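Local coordinates for acetyl xylan esterase (Metagenome, PDB 6XYC), which acts as a bifunctional feruloyl and acetyl xylan esterase of the alpha/beta hydrolase clan, working on complex natural xylans, at residues V239-K242 and N243-N247; P3-D6 and T7-T10. All blocks are in the same frame, centred on the assembly; numbering follows the deposited sequence.

Interaction 1. Residues V239-K242 and N243-N247; sequences VNLK and NVYDN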
loop_
_atom_site.group_PDB
_atom_site.type_symbol
_atom_site.label_atom_id
_atom_site.label_comp_id
_atom_site.label_asym_id
_atom_site.label_seq_id
_atom_site.Cartn_x
_atom_site.Cartn_y
_atom_site.Cartn_z
ATOM N N VAL A 239 -3.252 -16.094 -2.823
ATOM C CA VAL A 239 -2.758 -17.450 -2.598
ATOM C C VAL A 239 -1.279 -17.521 -2.959
ATOM O O VAL A 239 -0.450 -18.027 -2.194
ATOM C CB VAL A 239 -3.582 -18.464 -3.412
ATOM C CG1 VAL A 239 -2.928 -19.827 -3.360
ATOM C CG2 VAL A 239 -5.016 -18.523 -2.902
ATOM N N ASN A 240 -0.929 -16.984 -4.130
ATOM C CA ASN A 240 0.453 -17.027 -4.588
ATOM C C ASN A 240 1.369 -16.235 -3.662
ATOM O O ASN A 240 2.477 -16.685 -3.345
ATOM C CB ASN A 240 0.539 -16.495 -6.019
ATOM C CG ASN A 240 -0.152 -17.401 -7.023
ATOM O OD1 ASN A 240 -0.533 -18.527 -6.702
ATOM N ND2 ASN A 240 -0.316 -16.910 -8.246
ATOM N N LEU A 241 0.931 -15.056 -3.218
ATOM C CA LEU A 241 1.767 -14.259 -2.329
ATOM C C LEU A 241 2.036 -14.993 -1.021
ATOM O O LEU A 241 3.169 -14.998 -0.529
ATOM C CB LEU A 241 1.109 -12.904 -2.055
ATOM C CG LEU A 241 1.970 -11.872 -1.322
ATOM C CD1 LEU A 241 3.268 -11.605 -2.082
ATOM C CD2 LEU A 241 1.205 -10.573 -1.120
ATOM N N LYS A 242 1.003 -15.608 -0.440
ATOM C CA LYS A 242 1.180 -16.375 0.789
ATOM C C LYS A 242 2.162 -17.521 0.578
ATOM O O LYS A 242 3.036 -17.765 1.419
ATOM C CB LYS A 242 -0.176 -16.902 1.267
ATOM C CG LYS A 242 -0.115 -18.002 2.298
ATOM C CD LYS A 242 0.313 -17.480 3.649
ATOM C CE LYS A 242 0.101 -18.540 4.714
ATOM N NZ LYS A 242 1.045 -18.391 5.863
ATOM N N ASN A 243 2.038 -18.234 -0.542
ATOM C CA ASN A 243 2.960 -19.329 -0.826
ATOM C C ASN A 243 4.400 -18.836 -0.890
ATOM O O ASN A 243 5.313 -19.505 -0.396
ATOM C CB ASN A 243 2.567 -20.014 -2.138
ATOM C CG ASN A 243 3.537 -21.110 -2.543
ATOM O OD1 ASN A 243 4.577 -20.854 -3.144
ATOM N ND2 ASN A 243 3.182 -22.347 -2.224
ATOM N N VAL A 244 4.619 -17.664 -1.487
ATOM C CA VAL A 244 5.968 -17.119 -1.601
ATOM C C VAL A 244 6.503 -16.709 -0.232
ATOM O O VAL A 244 7.671 -16.967 0.090
ATOM C CB VAL A 244 5.977 -15.946 -2.602
ATOM C CG1 VAL A 244 7.276 -15.170 -2.492
ATOM C CG2 VAL A 244 5.745 -16.462 -4.026
ATOM N N TYR A 245 5.673 -16.071 0.598
ATOM C CA TYR A 245 6.117 -15.748 1.950
ATOM C C TYR A 245 6.455 -17.017 2.726
ATOM O O TYR A 245 7.493 -17.093 3.394
ATOM C CB TYR A 245 5.047 -14.938 2.683
ATOM C CG TYR A 245 5.206 -13.439 2.530
ATOM C CD1 TYR A 245 4.819 -12.805 1.362
ATOM C CD2 TYR A 245 5.748 -12.664 3.553
ATOM C CE1 TYR A 245 4.952 -11.443 1.208
ATOM C CE2 TYR A 245 5.893 -11.290 3.405
ATOM C CZ TYR A 245 5.492 -10.695 2.223
ATOM O OH TYR A 245 5.621 -9.338 2.051
ATOM N N ASP A 246 5.587 -18.027 2.641
ATOM C CA ASP A 246 5.839 -19.303 3.303
ATOM C C ASP A 246 7.177 -19.892 2.870
ATOM O O ASP A 246 8.001 -20.283 3.703
ATOM C CB ASP A 246 4.700 -20.279 3.001
ATOM C CG ASP A 246 3.428 -19.957 3.764
ATOM O OD1 ASP A 246 2.409 -20.643 3.534
ATOM O OD2 ASP A 246 3.437 -19.030 4.601
ATOM N N ASN A 247 7.418 -19.943 1.562
ATOM C CA ASN A 247 8.612 -20.603 1.047
ATOM C C ASN A 247 9.868 -19.768 1.248
ATOM O O ASN A 247 10.973 -20.322 1.234
ATOM C CB ASN A 247 8.442 -20.922 -0.440
ATOM C CG ASN A 247 7.699 -22.223 -0.675
ATOM O OD1 ASN A 247 8.091 -23.275 -0.172
ATOM N ND2 ASN A 247 6.623 -22.159 -1.447
#
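K242 and D246, one helical turn apart, form a salt bridge at the margin of the helix by strand 252-257. NZ of K242 lies 2.8 Å from OD2 of D246 and meets that oxygen on its syn lone pair, the side facing OD1. The lysine chain bends at its second torsion (chi2 73°), which carries its end along the helix to D246, where K242 CE comes to 3.3 Å from D246 OD1. NZ also hydrogen-bonds to the carbonyl oxygen of A252 on strand 252-257, and having two acceptors should limit how far the ammonium group can wander.

The apolar contact joins L241 to Y245, whose side chains run side by side in the same direction. With L241 CG opposite the backbone N (chi1 -171°), CD1 comes to 3.7 Å from Y245 CE1. The ring also has L241 O at its edge, in plane, 3.3 Å from Y245 CD1. Both residues are buried and pack on I222 of strand 222-227.

Backbone bonds of the i to i+4 kind tie the two segments together: N243, V244, Y245 and D246 donate in turn to V239, N240, L241 and K242. The bond from D246 N to K242 O is short and nearly straight, at 2.8 Å and 170°. Further on, N247 ND2 reaches back with weak bonds to both O and OD1 of N243.

L241 and Y245 pack on the sheet while the charged pair edges that face, K242 still reaching strand 252-257, as suits the crossover helix of the beta-alpha-beta unit 222-227, 236-248, 252-257 in an alpha/beta hydrolase.

Interaction 2. Residues P3-D6 and T7-T10; sequences PAED and TYST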
loop_
_atom_site.group_PDB
_atom_site.type_symbol
_atom_site.label_atom_id
_atom_site.label_comp_id
_atom_site.label_asym_id
_atom_site.label_seq_id
_atom_site.Cartn_x
_atom_site.Cartn_y
_atom_site.Cartn_z
ATOM N N PRO A 3 -13.087 10.194 6.789
ATOM C CA PRO A 3 -13.666 9.429 7.896
ATOM C C PRO A 3 -14.678 10.261 8.670
ATOM O O PRO A 3 -14.673 11.492 8.635
ATOM C CB PRO A 3 -12.453 9.079 8.764
ATOM C CG PRO A 3 -11.485 10.232 8.528
ATOM C CD PRO A 3 -11.785 10.793 7.141
ATOM N N ALA A 4 -15.563 9.557 9.371
ATOM C CA ALA A 4 -16.601 10.222 10.147
ATOM C C ALA A 4 -15.978 11.205 11.129
ATOM O O ALA A 4 -14.952 10.922 11.754
ATOM C CB ALA A 4 -17.452 9.191 10.887
ATOM N N GLU A 5 -16.612 12.372 11.262
ATOM C CA GLU A 5 -16.035 13.460 12.043
ATOM C C GLU A 5 -15.731 13.042 13.474
ATOM O O GLU A 5 -14.753 13.519 14.062
ATOM C CB GLU A 5 -16.987 14.657 12.039
ATOM C CG GLU A 5 -16.400 15.953 12.561
ATOM C CD GLU A 5 -16.649 16.155 14.038
ATOM O OE1 GLU A 5 -17.502 15.447 14.610
ATOM O OE2 GLU A 5 -15.986 17.029 14.631
ATOM N N ASP A 6 -16.549 12.164 14.055
ATOM C CA ASP A 6 -16.375 11.776 15.450
ATOM C C ASP A 6 -15.328 10.686 15.642
ATOM O O ASP A 6 -15.149 10.217 16.773
ATOM C CB ASP A 6 -17.712 11.320 16.046
ATOM C CG ASP A 6 -18.247 10.059 15.399
ATOM O OD1 ASP A 6 -19.164 9.445 15.982
ATOM O OD2 ASP A 6 -17.760 9.688 14.309
ATOM N N THR A 7 -14.624 10.277 14.586
ATOM C CA THR A 7 -13.573 9.277 14.738
ATOM C C THR A 7 -12.214 9.884 15.056
ATOM O O THR A 7 -11.317 9.154 15.493
ATOM C CB THR A 7 -13.440 8.428 13.465
ATOM O OG1 THR A 7 -13.106 9.273 12.352
ATOM C CG2 THR A 7 -14.734 7.692 13.173
ATOM N N TYR A 8 -12.039 11.192 14.867
ATOM C CA TYR A 8 -10.738 11.821 15.040
ATOM C C TYR A 8 -10.853 13.107 15.848
ATOM O O TYR A 8 -11.873 13.800 15.818
ATOM C CB TYR A 8 -10.065 12.117 13.677
ATOM C CG TYR A 8 -10.857 13.014 12.733
ATOM C CD1 TYR A 8 -10.648 14.389 12.706
ATOM C CD2 TYR A 8 -11.798 12.484 11.858
ATOM C CE1 TYR A 8 -11.367 15.209 11.849
ATOM C CE2 TYR A 8 -12.520 13.297 10.996
ATOM C CZ TYR A 8 -12.298 14.656 10.994
ATOM O OH TYR A 8 -13.008 15.470 10.142
ATOM N N SER A 9 -9.775 13.415 16.571
ATOM C CA SER A 9 -9.662 14.646 17.339
ATOM C C SER A 9 -8.953 15.755 16.577
ATOM O O SER A 9 -9.150 16.935 16.896
ATOM C CB SER A 9 -8.904 14.385 18.645
ATOM O OG SER A 9 -7.580 13.957 18.371
ATOM N N THR A 10 -8.149 15.400 15.578
ATOM C CA THR A 10 -7.299 16.337 14.865
ATOM C C THR A 10 -7.188 15.854 13.428
ATOM O O THR A 10 -7.074 14.650 13.181
ATOM C CB THR A 10 -5.911 16.428 15.504
ATOM O OG1 THR A 10 -6.041 16.655 16.910
ATOM C CG2 THR A 10 -5.112 17.556 14.893
#
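The ring of Y8 folds back over P3 and the turn A4-T7, meeting them with one face and one edge. CG of Y8 sits between its own backbone N and carbonyl carbon (chi1 58°), a rotation that brings the ring over the preceding residues. E5 O stands over one face, offset toward the rim, while P3 O lies at the edge in the ring plane, 3.7 Å from Y8 CE2. The P3 and Y8 side chains cross at about a right angle, P3 CG lying 4.0 Å from Y8 CD2. E5 also crosses Y8 nearly perpendicularly, its carboxylate plane 65° from that of the ring.

T7 bonds to A4 instead. Its hydroxyl donates to A4 O at a short 2.5 Å from OG1, in the carbonyl plane, and T7 N donates to the same A4 O from above that plane at 2.9 Å. With E5 and D6 at the corner, this is a type I beta turn. The threonine methyl, T7 CG2, touches A4 CB at 3.9 Å.

Y8 also packs edge-to-face with Y30 of strand 26-32, and P3 and T7 reach helix 56-69. Without the ring, as with an alanine at Y8, P3 and E5 O would probably lose their aromatic neighbour and Y30 its edge-to-face partner.

One carbonyl gripped by two donors of a single residue, beside an aromatic ring, implies a turn fixed by polar bonds and flanked by modest apolar contact, with no charge pairing between its two halves.

The two contacts lie on opposite sides of the chain's centre, their centres about 37 Å apart and their nearest atoms about 26 Å apart, and they share no element. Interaction 1 stays within one helix and is partly buried: its apolar face meets strands 222-227 and 252-257 of the central sheet, while D246 is exposed and its partner K242 is also tied to strand 252-257. Interaction 2 is a surface contact at the N-terminal end, leading from loop into strand 8-16 beside strand 26-32 and helix 56-69. Regular i to i+4 bonding and a salt bridge mark the first; a carbonyl oxygen accepting two hydrogen bonds and a tyrosine ring laid over a turn mark the second.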